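Flavodoxin (Lactobacillus reuteri, PDB 5VEG) binds flavin mononucleotide and probably serves as a low-potential electron donor to redox enzymes, in association with a bacterial microcompartment for 1,2-propanediol utilization. Local coordinates at residues M30-M40 against F75-Y86; G118-N129 against K150-Y158. All coordinates share one frame; numbering follows the deposited sequence.

Interaction 1 (M30-M40 against F75-Y86). With FMN (flavin mononucleotide), chain D.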
loop_
_atom_site.group_PDB
_atom_site.type_symbol
_atom_site.label_atom_id
_atom_site.label_comp_id
_atom_site.label_asym_id
_atom_site.label_seq_id
_atom_site.Cartn_x
_atom_site.Cartn_y
_atom_site.Cartn_z
ATOM N N MET A 30 -10.771 16.706 -7.458
ATOM C CA MET A 30 -10.286 15.955 -8.612
ATOM C C MET A 30 -9.861 14.515 -8.254
ATOM O O MET A 30 -10.502 13.561 -8.681
ATOM C CB MET A 30 -9.123 16.703 -9.270
ATOM C CG MET A 30 -8.984 16.445 -10.761
ATOM S SD MET A 30 -7.561 17.288 -11.485
ATOM C CE MET A 30 -8.156 17.597 -13.152
ATOM N N LEU A 31 -8.788 14.344 -7.484
ATOM C CA LEU A 31 -8.197 13.024 -7.293
ATOM C C LEU A 31 -8.679 12.369 -6.004
ATOM O O LEU A 31 -8.790 13.021 -4.961
ATOM C CB LEU A 31 -6.669 13.103 -7.282
ATOM C CG LEU A 31 -5.997 13.293 -8.635
ATOM C CD1 LEU A 31 -4.473 13.320 -8.492
ATOM C CD2 LEU A 31 -6.429 12.209 -9.596
ATOM N N THR A 32 -8.958 11.069 -6.090
ATOM C CA THR A 32 -9.302 10.247 -4.944
ATOM C C THR A 32 -8.255 9.150 -4.756
ATOM O O THR A 32 -7.570 8.746 -5.704
ATOM C CB THR A 32 -10.684 9.602 -5.111
ATOM O OG1 THR A 32 -10.666 8.763 -6.269
ATOM C CG2 THR A 32 -11.763 10.674 -5.288
ATOM N N ALA A 33 -8.149 8.667 -3.520
ATOM C CA ALA A 33 -7.247 7.585 -3.170
ATOM C C ALA A 33 -7.889 6.742 -2.084
ATOM O O ALA A 33 -8.638 7.244 -1.243
ATOM C CB ALA A 33 -5.884 8.095 -2.686
ATOM N N HIS A 34 -7.600 5.451 -2.120
ATOM C CA HIS A 34 -7.975 4.536 -1.054
ATOM C C HIS A 34 -6.708 3.854 -0.553
ATOM O O HIS A 34 -5.990 3.227 -1.338
ATOM C CB HIS A 34 -9.008 3.521 -1.549
ATOM C CG HIS A 34 -9.811 2.897 -0.450
ATOM N ND1 HIS A 34 -11.155 2.606 -0.574
ATOM C CD2 HIS A 34 -9.453 2.497 0.792
ATOM C CE1 HIS A 34 -11.589 2.052 0.544
ATOM N NE2 HIS A 34 -10.576 1.977 1.391
ATOM N N VAL A 35 -6.419 4.006 0.742
ATOM C CA VAL A 35 -5.281 3.352 1.394
ATOM C C VAL A 35 -5.824 2.270 2.310
ATOM O O VAL A 35 -6.571 2.563 3.253
ATOM C CB VAL A 35 -4.415 4.349 2.185
ATOM C CG1 VAL A 35 -3.305 3.620 2.920
ATOM C CG2 VAL A 35 -3.832 5.406 1.259
ATOM N N VAL A 36 -5.465 1.023 2.048
ATOM C CA VAL A 36 -5.804 -0.048 2.973
ATOM C C VAL A 36 -4.536 -0.491 3.688
ATOM O O VAL A 36 -3.433 -0.460 3.130
ATOM C CB VAL A 36 -6.502 -1.246 2.295
ATOM C CG1 VAL A 36 -7.838 -0.796 1.657
ATOM C CG2 VAL A 36 -5.598 -1.889 1.269
ATOM N N TYR A 37 -4.695 -0.909 4.940
ATOM C CA TYR A 37 -3.559 -1.395 5.711
ATOM C C TYR A 37 -3.912 -2.716 6.367
ATOM O O TYR A 37 -5.084 -3.010 6.638
ATOM C CB TYR A 37 -3.097 -0.381 6.786
ATOM C CG TYR A 37 -4.156 -0.048 7.824
ATOM C CD1 TYR A 37 -4.293 -0.808 8.987
ATOM C CD2 TYR A 37 -5.021 1.028 7.634
ATOM C CE1 TYR A 37 -5.273 -0.509 9.921
ATOM C CE2 TYR A 37 -5.992 1.335 8.562
ATOM C CZ TYR A 37 -6.117 0.567 9.695
ATOM O OH TYR A 37 -7.085 0.888 10.610
ATOM N N ALA A 38 -2.880 -3.518 6.609
ATOM C CA ALA A 38 -2.983 -4.677 7.483
ATOM C C ALA A 38 -1.988 -4.487 8.612
ATOM O O ALA A 38 -0.854 -4.058 8.376
ATOM C CB ALA A 38 -2.709 -5.980 6.739
ATOM N N THR A 39 -2.410 -4.780 9.839
ATOM C CA THR A 39 -1.510 -4.480 10.940
ATOM C C THR A 39 -1.881 -5.310 12.159
ATOM O O THR A 39 -3.030 -5.734 12.324
ATOM C CB THR A 39 -1.526 -2.981 11.262
ATOM O OG1 THR A 39 -0.508 -2.691 12.225
ATOM C CG2 THR A 39 -2.892 -2.543 11.797
ATOM N N MET A 40 -0.882 -5.534 13.009
ATOM C CA MET A 40 -1.104 -6.158 14.309
ATOM C C MET A 40 -0.599 -5.311 15.467
ATOM O O MET A 40 -1.284 -5.207 16.485
ATOM C CB MET A 40 -0.460 -7.544 14.344
ATOM C CG MET A 40 -1.171 -8.498 13.412
ATOM S SD MET A 40 -0.891 -10.231 13.787
ATOM C CE MET A 40 0.843 -10.162 14.059
ATOM N N PHE A 75 -12.756 -0.588 -2.883
ATOM C CA PHE A 75 -11.390 -0.075 -2.974
ATOM C C PHE A 75 -11.086 0.492 -4.354
ATOM O O PHE A 75 -10.568 1.607 -4.486
ATOM C CB PHE A 75 -10.434 -1.227 -2.634
ATOM C CG PHE A 75 -8.968 -0.884 -2.690
ATOM C CD1 PHE A 75 -8.395 -0.062 -1.729
ATOM C CD2 PHE A 75 -8.142 -1.471 -3.648
ATOM C CE1 PHE A 75 -7.039 0.226 -1.755
ATOM C CE2 PHE A 75 -6.770 -1.188 -3.682
ATOM C CZ PHE A 75 -6.228 -0.340 -2.732
ATOM N N MET A 76 -11.408 -0.268 -5.403
ATOM C CA MET A 76 -10.989 0.081 -6.756
ATOM C C MET A 76 -11.655 1.336 -7.290
ATOM O O MET A 76 -11.303 1.771 -8.393
ATOM C CB MET A 76 -11.271 -1.081 -7.711
ATOM C CG MET A 76 -12.769 -1.387 -7.871
ATOM S SD MET A 76 -13.040 -2.520 -9.237
ATOM C CE MET A 76 -12.586 -1.485 -10.636
ATOM N N LYS A 77 -12.607 1.924 -6.553
ATOM C CA LYS A 77 -13.291 3.109 -7.053
ATOM C C LYS A 77 -12.431 4.361 -6.965
ATOM O O LYS A 77 -12.768 5.359 -7.607
ATOM C CB LYS A 77 -14.615 3.324 -6.296
ATOM C CG LYS A 77 -15.563 2.122 -6.340
ATOM C CD LYS A 77 -17.013 2.524 -6.112
ATOM C CE LYS A 77 -17.954 1.318 -6.173
ATOM N NZ LYS A 77 -18.156 0.672 -4.848
ATOM N N ALA A 78 -11.324 4.336 -6.218
ATOM C CA ALA A 78 -10.424 5.486 -6.179
ATOM C C ALA A 78 -9.518 5.525 -7.410
ATOM O O ALA A 78 -9.329 4.529 -8.114
ATOM C CB ALA A 78 -9.563 5.461 -4.905
ATOM N N ASP A 79 -8.959 6.709 -7.675
ATOM C CA ASP A 79 -7.985 6.842 -8.754
ATOM C C ASP A 79 -6.618 6.280 -8.357
ATOM O O ASP A 79 -5.897 5.768 -9.215
ATOM C CB ASP A 79 -7.803 8.304 -9.150
ATOM C CG ASP A 79 -9.119 9.015 -9.430
ATOM O OD1 ASP A 79 -9.914 8.505 -10.241
ATOM O OD2 ASP A 79 -9.346 10.083 -8.820
ATOM N N ILE A 80 -6.250 6.394 -7.080
ATOM C CA ILE A 80 -4.952 5.965 -6.556
ATOM C C ILE A 80 -5.208 4.881 -5.516
ATOM O O ILE A 80 -6.035 5.069 -4.616
ATOM C CB ILE A 80 -4.175 7.147 -5.945
ATOM C CG1 ILE A 80 -3.805 8.162 -7.034
ATOM C CG2 ILE A 80 -2.906 6.664 -5.172
ATOM C CD1 ILE A 80 -3.243 9.493 -6.495
ATOM N N LEU A 81 -4.525 3.741 -5.655
ATOM C CA LEU A 81 -4.717 2.584 -4.782
ATOM C C LEU A 81 -3.414 2.246 -4.059
ATOM O O LEU A 81 -2.373 2.102 -4.698
ATOM C CB LEU A 81 -5.190 1.376 -5.587
ATOM C CG LEU A 81 -6.316 1.711 -6.566
ATOM C CD1 LEU A 81 -6.531 0.571 -7.537
ATOM C CD2 LEU A 81 -7.573 2.032 -5.780
ATOM N N VAL A 82 -3.484 2.098 -2.737
ATOM C CA VAL A 82 -2.315 1.872 -1.889
ATOM C C VAL A 82 -2.627 0.743 -0.920
ATOM O O VAL A 82 -3.683 0.751 -0.278
ATOM C CB VAL A 82 -1.900 3.143 -1.117
ATOM C CG1 VAL A 82 -0.707 2.847 -0.168
ATOM C CG2 VAL A 82 -1.544 4.257 -2.086
ATOM N N VAL A 83 -1.699 -0.220 -0.804
ATOM C CA VAL A 83 -1.726 -1.241 0.246
ATOM C C VAL A 83 -0.486 -1.090 1.127
ATOM O O VAL A 83 0.646 -1.039 0.625
ATOM C CB VAL A 83 -1.797 -2.665 -0.339
ATOM C CG1 VAL A 83 -1.795 -3.695 0.774
ATOM C CG2 VAL A 83 -3.062 -2.844 -1.225
ATOM N N CYS A 84 -0.699 -1.034 2.437
ATOM C CA CYS A 84 0.377 -1.008 3.419
ATOM C C CYS A 84 0.190 -2.218 4.325
ATOM O O CYS A 84 -0.760 -2.259 5.104
ATOM C CB CYS A 84 0.366 0.291 4.231
ATOM S SG CYS A 84 0.500 1.833 3.264
ATOM N N ALA A 85 1.084 -3.206 4.242
ATOM C CA ALA A 85 0.832 -4.454 4.951
ATOM C C ALA A 85 2.128 -5.092 5.428
ATOM O O ALA A 85 3.167 -4.996 4.769
ATOM C CB ALA A 85 0.079 -5.461 4.081
ATOM N N TYR A 86 2.031 -5.797 6.557
ATOM C CA TYR A 86 3.191 -6.429 7.174
ATOM C C TYR A 86 3.488 -7.774 6.517
ATOM O O TYR A 86 2.712 -8.297 5.711
ATOM C CB TYR A 86 2.960 -6.634 8.677
ATOM C CG TYR A 86 1.806 -7.575 8.993
ATOM C CD1 TYR A 86 1.989 -8.958 9.015
ATOM C CD2 TYR A 86 0.529 -7.076 9.265
ATOM C CE1 TYR A 86 0.917 -9.829 9.306
ATOM C CE2 TYR A 86 -0.541 -7.931 9.549
ATOM C CZ TYR A 86 -0.340 -9.300 9.567
ATOM O OH TYR A 86 -1.399 -10.146 9.843
HETATM N N1 FMN D . 9.029 -8.969 8.947
HETATM C C2 FMN D . 9.477 -9.195 7.661
HETATM O O2 FMN D . 9.789 -8.241 6.954
HETATM N N3 FMN D . 9.588 -10.480 7.176
HETATM C C4 FMN D . 9.254 -11.558 7.971
HETATM O O4 FMN D . 9.358 -12.689 7.509
HETATM C C4A FMN D . 8.805 -11.346 9.275
HETATM N N5 FMN D . 8.462 -12.409 10.093
HETATM C C5A FMN D . 8.014 -12.149 11.383
HETATM C C6 FMN D . 7.664 -13.200 12.238
HETATM C C7 FMN D . 7.215 -12.934 13.537
HETATM C C7M FMN D . 6.838 -14.058 14.463
HETATM C C8 FMN D . 7.126 -11.622 13.989
HETATM C C8M FMN D . 6.649 -11.341 15.387
HETATM C C9 FMN D . 7.478 -10.571 13.147
HETATM C C9A FMN D . 7.907 -10.841 11.848
HETATM N N10 FMN D . 8.239 -9.788 11.026
HETATM C C10 FMN D . 8.698 -10.040 9.752
HETATM C "C1'" FMN D . 8.180 -8.388 11.563
HETATM C "C2'" FMN D . 6.908 -7.583 11.334
HETATM O "O2'" FMN D . 6.642 -7.547 9.956
HETATM C "C3'" FMN D . 7.264 -6.182 11.799
HETATM O "O3'" FMN D . 7.438 -6.132 13.202
HETATM C "C4'" FMN D . 6.227 -5.152 11.399
HETATM O "O4'" FMN D . 6.698 -3.885 11.785
HETATM C "C5'" FMN D . 4.916 -5.404 12.123
HETATM O "O5'" FMN D . 3.969 -4.526 11.551
HETATM P P FMN D . 2.593 -4.186 12.318
HETATM O O1P FMN D . 2.940 -3.444 13.590
HETATM O O2P FMN D . 1.797 -3.280 11.395
HETATM O O3P FMN D . 1.868 -5.448 12.675
#

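Interaction 2 (G118-N129 against K150-Y158). With FMN (flavin mononucleotide), chain D.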
loop_
_atom_site.group_PDB
_atom_site.type_symbol
_atom_site.label_atom_id
_atom_site.label_comp_id
_atom_site.label_asym_id
_atom_site.label_seq_id
_atom_site.Cartn_x
_atom_site.Cartn_y
_atom_site.Cartn_z
ATOM N N GLY A 118 5.348 -1.039 3.156
ATOM C CA GLY A 118 5.244 -1.954 4.271
ATOM C C GLY A 118 6.287 -1.679 5.329
ATOM O O GLY A 118 7.385 -1.198 5.034
ATOM N N SER A 119 5.921 -1.965 6.567
ATOM C CA SER A 119 6.884 -2.030 7.657
ATOM C C SER A 119 7.128 -3.500 7.966
ATOM O O SER A 119 6.178 -4.282 8.081
ATOM C CB SER A 119 6.374 -1.299 8.903
ATOM O OG SER A 119 7.066 -1.749 10.063
ATOM N N GLY A 120 8.398 -3.877 8.050
ATOM C CA GLY A 120 8.758 -5.231 8.374
ATOM C C GLY A 120 10.035 -5.186 9.195
ATOM O O GLY A 120 10.353 -4.168 9.813
ATOM N N ASP A 121 10.798 -6.259 9.166
ATOM C CA ASP A 121 11.976 -6.388 10.019
ATOM C C ASP A 121 13.123 -6.914 9.177
ATOM O O ASP A 121 13.071 -8.056 8.709
ATOM C CB ASP A 121 11.677 -7.320 11.201
ATOM C CG ASP A 121 12.786 -7.325 12.251
ATOM O OD1 ASP A 121 13.950 -7.099 11.864
ATOM O OD2 ASP A 121 12.485 -7.567 13.450
ATOM N N LYS A 122 14.166 -6.088 9.001
ATOM C CA LYS A 122 15.317 -6.491 8.192
ATOM C C LYS A 122 16.023 -7.734 8.727
ATOM O O LYS A 122 16.727 -8.399 7.962
ATOM C CB LYS A 122 16.317 -5.334 8.080
ATOM C CG LYS A 122 15.765 -4.196 7.225
ATOM C CD LYS A 122 16.768 -3.076 6.938
ATOM C CE LYS A 122 16.094 -1.974 6.105
ATOM N NZ LYS A 122 17.002 -0.821 5.813
ATOM N N PHE A 123 15.815 -8.099 9.998
ATOM C CA PHE A 123 16.443 -9.324 10.511
ATOM C C PHE A 123 16.007 -10.564 9.730
ATOM O O PHE A 123 16.736 -11.565 9.697
ATOM C CB PHE A 123 16.134 -9.494 12.014
ATOM C CG PHE A 123 16.392 -10.900 12.558
ATOM C CD1 PHE A 123 17.684 -11.326 12.872
ATOM C CD2 PHE A 123 15.332 -11.781 12.785
ATOM C CE1 PHE A 123 17.914 -12.614 13.381
ATOM C CE2 PHE A 123 15.551 -13.065 13.296
ATOM C CZ PHE A 123 16.847 -13.482 13.593
ATOM N N TYR A 124 14.844 -10.519 9.071
ATOM C CA TYR A 124 14.386 -11.673 8.302
ATOM C C TYR A 124 14.996 -11.723 6.902
ATOM O O TYR A 124 14.562 -12.534 6.079
ATOM C CB TYR A 124 12.844 -11.697 8.238
ATOM C CG TYR A 124 12.249 -11.911 9.606
ATOM C CD1 TYR A 124 11.994 -13.195 10.080
ATOM C CD2 TYR A 124 12.030 -10.839 10.469
ATOM C CE1 TYR A 124 11.487 -13.407 11.358
ATOM C CE2 TYR A 124 11.524 -11.043 11.744
ATOM C CZ TYR A 124 11.264 -12.329 12.183
ATOM O OH TYR A 124 10.753 -12.530 13.442
ATOM N N GLY A 125 15.990 -10.887 6.624
ATOM C CA GLY A 125 16.820 -11.084 5.445
ATOM C C GLY A 125 16.028 -11.043 4.158
ATOM O O GLY A 125 15.330 -10.069 3.861
ATOM N N GLU A 126 16.120 -12.116 3.375
ATOM C CA GLU A 126 15.442 -12.139 2.087
ATOM C C GLU A 126 13.940 -12.255 2.228
ATOM O O GLU A 126 13.239 -12.201 1.217
ATOM C CB GLU A 126 15.985 -13.276 1.219
ATOM C CG GLU A 126 17.522 -13.239 1.088
ATOM C CD GLU A 126 18.028 -13.449 -0.336
ATOM O OE1 GLU A 126 17.530 -12.778 -1.272
ATOM O OE2 GLU A 126 18.950 -14.274 -0.507
ATOM N N TYR A 127 13.432 -12.388 3.446
ATOM C CA TYR A 127 12.002 -12.330 3.710
ATOM C C TYR A 127 11.554 -10.951 4.178
ATOM O O TYR A 127 10.406 -10.795 4.613
ATOM C CB TYR A 127 11.620 -13.400 4.739
ATOM C CG TYR A 127 11.737 -14.790 4.154
ATOM C CD1 TYR A 127 11.049 -15.132 2.992
ATOM C CD2 TYR A 127 12.562 -15.742 4.733
ATOM C CE1 TYR A 127 11.163 -16.393 2.436
ATOM C CE2 TYR A 127 12.682 -17.009 4.188
ATOM C CZ TYR A 127 11.979 -17.327 3.041
ATOM O OH TYR A 127 12.106 -18.580 2.501
ATOM N N PHE A 128 12.440 -9.952 4.116
ATOM C CA PHE A 128 12.117 -8.580 4.489
ATOM C C PHE A 128 10.990 -8.005 3.636
ATOM O O PHE A 128 11.157 -7.805 2.432
ATOM C CB PHE A 128 13.358 -7.690 4.356
ATOM C CG PHE A 128 13.130 -6.251 4.765
ATOM C CD1 PHE A 128 12.580 -5.951 6.004
ATOM C CD2 PHE A 128 13.501 -5.200 3.911
ATOM C CE1 PHE A 128 12.372 -4.623 6.392
ATOM C CE2 PHE A 128 13.314 -3.873 4.279
ATOM C CZ PHE A 128 12.746 -3.575 5.521
ATOM N N ASN A 129 9.846 -7.729 4.250
ATOM C CA ASN A 129 8.735 -7.046 3.568
ATOM C C ASN A 129 8.301 -7.763 2.288
ATOM O O ASN A 129 7.945 -7.128 1.301
ATOM C CB ASN A 129 9.095 -5.581 3.265
ATOM C CG ASN A 129 8.677 -4.649 4.379
ATOM O OD1 ASN A 129 7.559 -4.748 4.883
ATOM N ND2 ASN A 129 9.570 -3.754 4.784
ATOM N N LYS A 150 8.096 0.976 -4.737
ATOM C CA LYS A 150 7.598 0.414 -3.489
ATOM C C LYS A 150 8.500 0.819 -2.326
ATOM O O LYS A 150 9.713 0.997 -2.483
ATOM C CB LYS A 150 7.492 -1.116 -3.593
ATOM C CG LYS A 150 8.816 -1.841 -3.711
ATOM C CD LYS A 150 8.625 -3.331 -3.964
ATOM C CE LYS A 150 8.678 -3.671 -5.445
ATOM N NZ LYS A 150 8.957 -5.120 -5.599
ATOM N N VAL A 151 7.900 0.989 -1.144
ATOM C CA VAL A 151 8.634 1.488 0.018
ATOM C C VAL A 151 8.658 0.407 1.097
ATOM O O VAL A 151 7.607 -0.040 1.573
ATOM C CB VAL A 151 8.049 2.802 0.556
ATOM C CG1 VAL A 151 8.790 3.232 1.805
ATOM C CG2 VAL A 151 8.158 3.894 -0.503
ATOM N N LYS A 152 9.861 0.023 1.510
ATOM C CA LYS A 152 10.085 -1.044 2.479
ATOM C C LYS A 152 10.712 -0.432 3.724
ATOM O O LYS A 152 11.850 0.047 3.684
ATOM C CB LYS A 152 10.978 -2.132 1.892
ATOM C CG LYS A 152 10.288 -3.011 0.858
ATOM C CD LYS A 152 11.170 -4.219 0.566
ATOM C CE LYS A 152 10.437 -5.297 -0.208
ATOM N NZ LYS A 152 11.222 -6.570 -0.205
ATOM N N ILE A 153 9.975 -0.452 4.820
ATOM C CA ILE A 153 10.381 0.216 6.047
ATOM C C ILE A 153 10.783 -0.835 7.074
ATOM O O ILE A 153 10.175 -1.912 7.153
ATOM C CB ILE A 153 9.241 1.116 6.558
ATOM C CG1 ILE A 153 9.136 2.348 5.652
ATOM C CG2 ILE A 153 9.458 1.521 8.021
ATOM C CD1 ILE A 153 7.746 2.947 5.593
ATOM N N ASP A 154 11.818 -0.523 7.851
ATOM C CA ASP A 154 12.252 -1.390 8.946
ATOM C C ASP A 154 11.576 -0.928 10.235
ATOM O O ASP A 154 11.925 0.123 10.786
ATOM C CB ASP A 154 13.776 -1.372 9.066
ATOM C CG ASP A 154 14.293 -2.321 10.145
ATOM O OD1 ASP A 154 13.981 -3.527 10.111
ATOM O OD2 ASP A 154 15.026 -1.859 11.033
ATOM N N LEU A 155 10.601 -1.706 10.702
ATOM C CA LEU A 155 9.937 -1.511 11.999
ATOM C C LEU A 155 9.220 -0.167 11.973
ATOM O O LEU A 155 8.411 0.082 11.058
ATOM C CB LEU A 155 10.963 -1.682 13.134
ATOM C CG LEU A 155 11.612 -3.048 13.326
ATOM C CD1 LEU A 155 12.407 -3.066 14.634
ATOM C CD2 LEU A 155 10.585 -4.178 13.310
ATOM N N GLU A 156 9.461 0.726 12.947
ATOM C CA GLU A 156 8.698 1.956 13.023
ATOM C C GLU A 156 9.221 2.962 12.006
ATOM O O GLU A 156 10.430 3.037 11.770
ATOM C CB GLU A 156 8.772 2.553 14.423
ATOM C CG GLU A 156 7.421 2.577 15.108
ATOM C CD GLU A 156 7.434 3.331 16.415
ATOM O OE1 GLU A 156 7.403 4.582 16.374
ATOM O OE2 GLU A 156 7.456 2.671 17.479
ATOM N N PRO A 157 8.331 3.738 11.390
ATOM C CA PRO A 157 8.784 4.763 10.442
ATOM C C PRO A 157 9.400 5.939 11.185
ATOM O O PRO A 157 8.813 6.471 12.126
ATOM C CB PRO A 157 7.497 5.162 9.703
ATOM C CG PRO A 157 6.385 4.818 10.652
ATOM C CD PRO A 157 6.859 3.637 11.462
ATOM N N TYR A 158 10.602 6.326 10.768
ATOM C CA TYR A 158 11.291 7.482 11.315
ATOM C C TYR A 158 11.439 8.556 10.228
ATOM O O TYR A 158 10.766 8.499 9.186
ATOM C CB TYR A 158 12.624 7.038 11.912
ATOM C CG TYR A 158 12.613 6.919 13.428
ATOM C CD1 TYR A 158 12.036 5.820 14.059
ATOM C CD2 TYR A 158 13.189 7.906 14.226
ATOM C CE1 TYR A 158 12.030 5.710 15.456
ATOM C CE2 TYR A 158 13.189 7.813 15.608
ATOM C CZ TYR A 158 12.608 6.711 16.224
ATOM O OH TYR A 158 12.614 6.612 17.607
HETATM N N1 FMN D . 9.029 -8.969 8.947
HETATM C C2 FMN D . 9.477 -9.195 7.661
HETATM O O2 FMN D . 9.789 -8.241 6.954
HETATM N N3 FMN D . 9.588 -10.480 7.176
HETATM C C4 FMN D . 9.254 -11.558 7.971
HETATM O O4 FMN D . 9.358 -12.689 7.509
HETATM C C4A FMN D . 8.805 -11.346 9.275
HETATM N N5 FMN D . 8.462 -12.409 10.093
HETATM C C5A FMN D . 8.014 -12.149 11.383
HETATM C C6 FMN D . 7.664 -13.200 12.238
HETATM C C7 FMN D . 7.215 -12.934 13.537
HETATM C C7M FMN D . 6.838 -14.058 14.463
HETATM C C8 FMN D . 7.126 -11.622 13.989
HETATM C C8M FMN D . 6.649 -11.341 15.387
HETATM C C9 FMN D . 7.478 -10.571 13.147
HETATM C C9A FMN D . 7.907 -10.841 11.848
HETATM N N10 FMN D . 8.239 -9.788 11.026
HETATM C C10 FMN D . 8.698 -10.040 9.752
HETATM C "C1'" FMN D . 8.180 -8.388 11.563
HETATM C "C2'" FMN D . 6.908 -7.583 11.334
HETATM O "O2'" FMN D . 6.642 -7.547 9.956
HETATM C "C3'" FMN D . 7.264 -6.182 11.799
HETATM O "O3'" FMN D . 7.438 -6.132 13.202
HETATM C "C4'" FMN D . 6.227 -5.152 11.399
HETATM O "O4'" FMN D . 6.698 -3.885 11.785
HETATM C "C5'" FMN D . 4.916 -5.404 12.123
HETATM O "O5'" FMN D . 3.969 -4.526 11.551
HETATM P P FMN D . 2.593 -4.186 12.318
HETATM O O1P FMN D . 2.940 -3.444 13.590
HETATM O O2P FMN D . 1.797 -3.280 11.395
HETATM O O3P FMN D . 1.868 -5.448 12.675
#

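Interaction 1 (M30-M40 against F75-Y86)
Thr32 and Asp79 grip each other just ahead of strand 80-85. Thr32 N gives Asp79 OD2 a fairly straight bond of 2.9 Å (163°) on the anti side, though tilted out of the carboxylate plane. In return Asp79 N donates to Thr32 OG1 at 3.0 Å; a chi1 of 61° holds this hydroxyl between the backbone N and the carbonyl carbon, where it can also make a weak bond to OD2. Beyond this pair, His34, Val36 and Ala38 donate N-H to Ile80 O, Val82 O and Cys84 O, whose own N-H groups go to Thr32 O, His34 O and Val36 O. The Phe75 ring brings CD1 3.5 Å above one face of the His34 imidazole, whose NE2 is bonded to Ser65. In the flavodoxin phosphate loop, Thr39 OG1, also bonded to Gly42 N, donates to FMN O2P, and Met40 N donates to O3P (2.8 Å). The edge of Tyr86 lies against Ala38 O, which is buried without a hydrogen-bond partner, whereas Tyr86 OH is satisfied by Glu96. Strand 31-38 is bonded along its other edge to strand 60-66; helix 43-56 packs on Val35, and helix 159-176 on Ile80 and Val82.

Interaction 2 (G118-N129 against K150-Y158)
Asp154 OD1 takes a bond of 2.8 Å and 174° from Lys122 N, tying the flavin loop of this flavodoxin fold to its neighbour at the C-terminal ends of the two parallel strands of the beta-alpha-beta unit 113-120, 130-141, 145-154. Ser119 OG accepts a hydrogen bond from the ribityl O4' of FMN. Around the flavin, Tyr124 lays one face of its ring over the isoalloxazine, FMN N5 standing 3.3 Å above the centre of the ring, and Phe123 CD2 covers the opposite face. An alanine at Tyr124 would leave this flavin face without its aromatic cover and would probably make the isoalloxazine less firmly seated. The pyrimidine edge is read by backbone: FMN N3 points almost straight at Tyr127 O (2.7 Å), while O2 accepts from Asn129 N at 2.8 Å and from Asp121 N at 3.1 Å. Gly120 has no CB, which leaves room for O2.

A second shell fixes this loop. Asp121 OD1 accepts from Phe123 N in an Asx turn. With CG turned anti to its own N (chi1 -177°), Asp154 extends its carboxylate to Lys122. Lys122 CG and Asn129 ND2 lie over opposite faces of the Phe128 ring, whose CZ comes close to Ile153 O. Lys152 runs extended past this ring in the opposite direction and gives Phe128 O a hydrogen bond from NZ (2.9 Å); the same ammonium is also salt-bridged to Asp133, at the start of helix 130-141. Beneath, parallel backbone bonds link Gly118 and Gly120 to Val151, Ile153 and Leu155. Ile153 O, already taken by Gly120 N, receives a further bond from Asn129 ND2 at 3.1 Å, the donor standing 39° out of the carbonyl plane.

How the interactions relate
From the N terminus, strand 31-38 is followed by helix 43-56, strand 60-66 and helix 72-75 before 75-86 returns beside it, so interaction 1 closes that loop and joins two interior strands of the parallel sheet. The chain then passes through helix 98-105 to segment 118-129, and interaction 2 closes the shorter loop that crosses helix 130-141 to strand 145-154, at one edge of the sheet. The two loops lie in series and neither nests in nor crosses the other. Strands 80-85 and 113-120 are neighbours, and Tyr86 packs on Ser119 there. FMN spans both contacts, its phosphate at interaction 1 and its isoalloxazine at interaction 2.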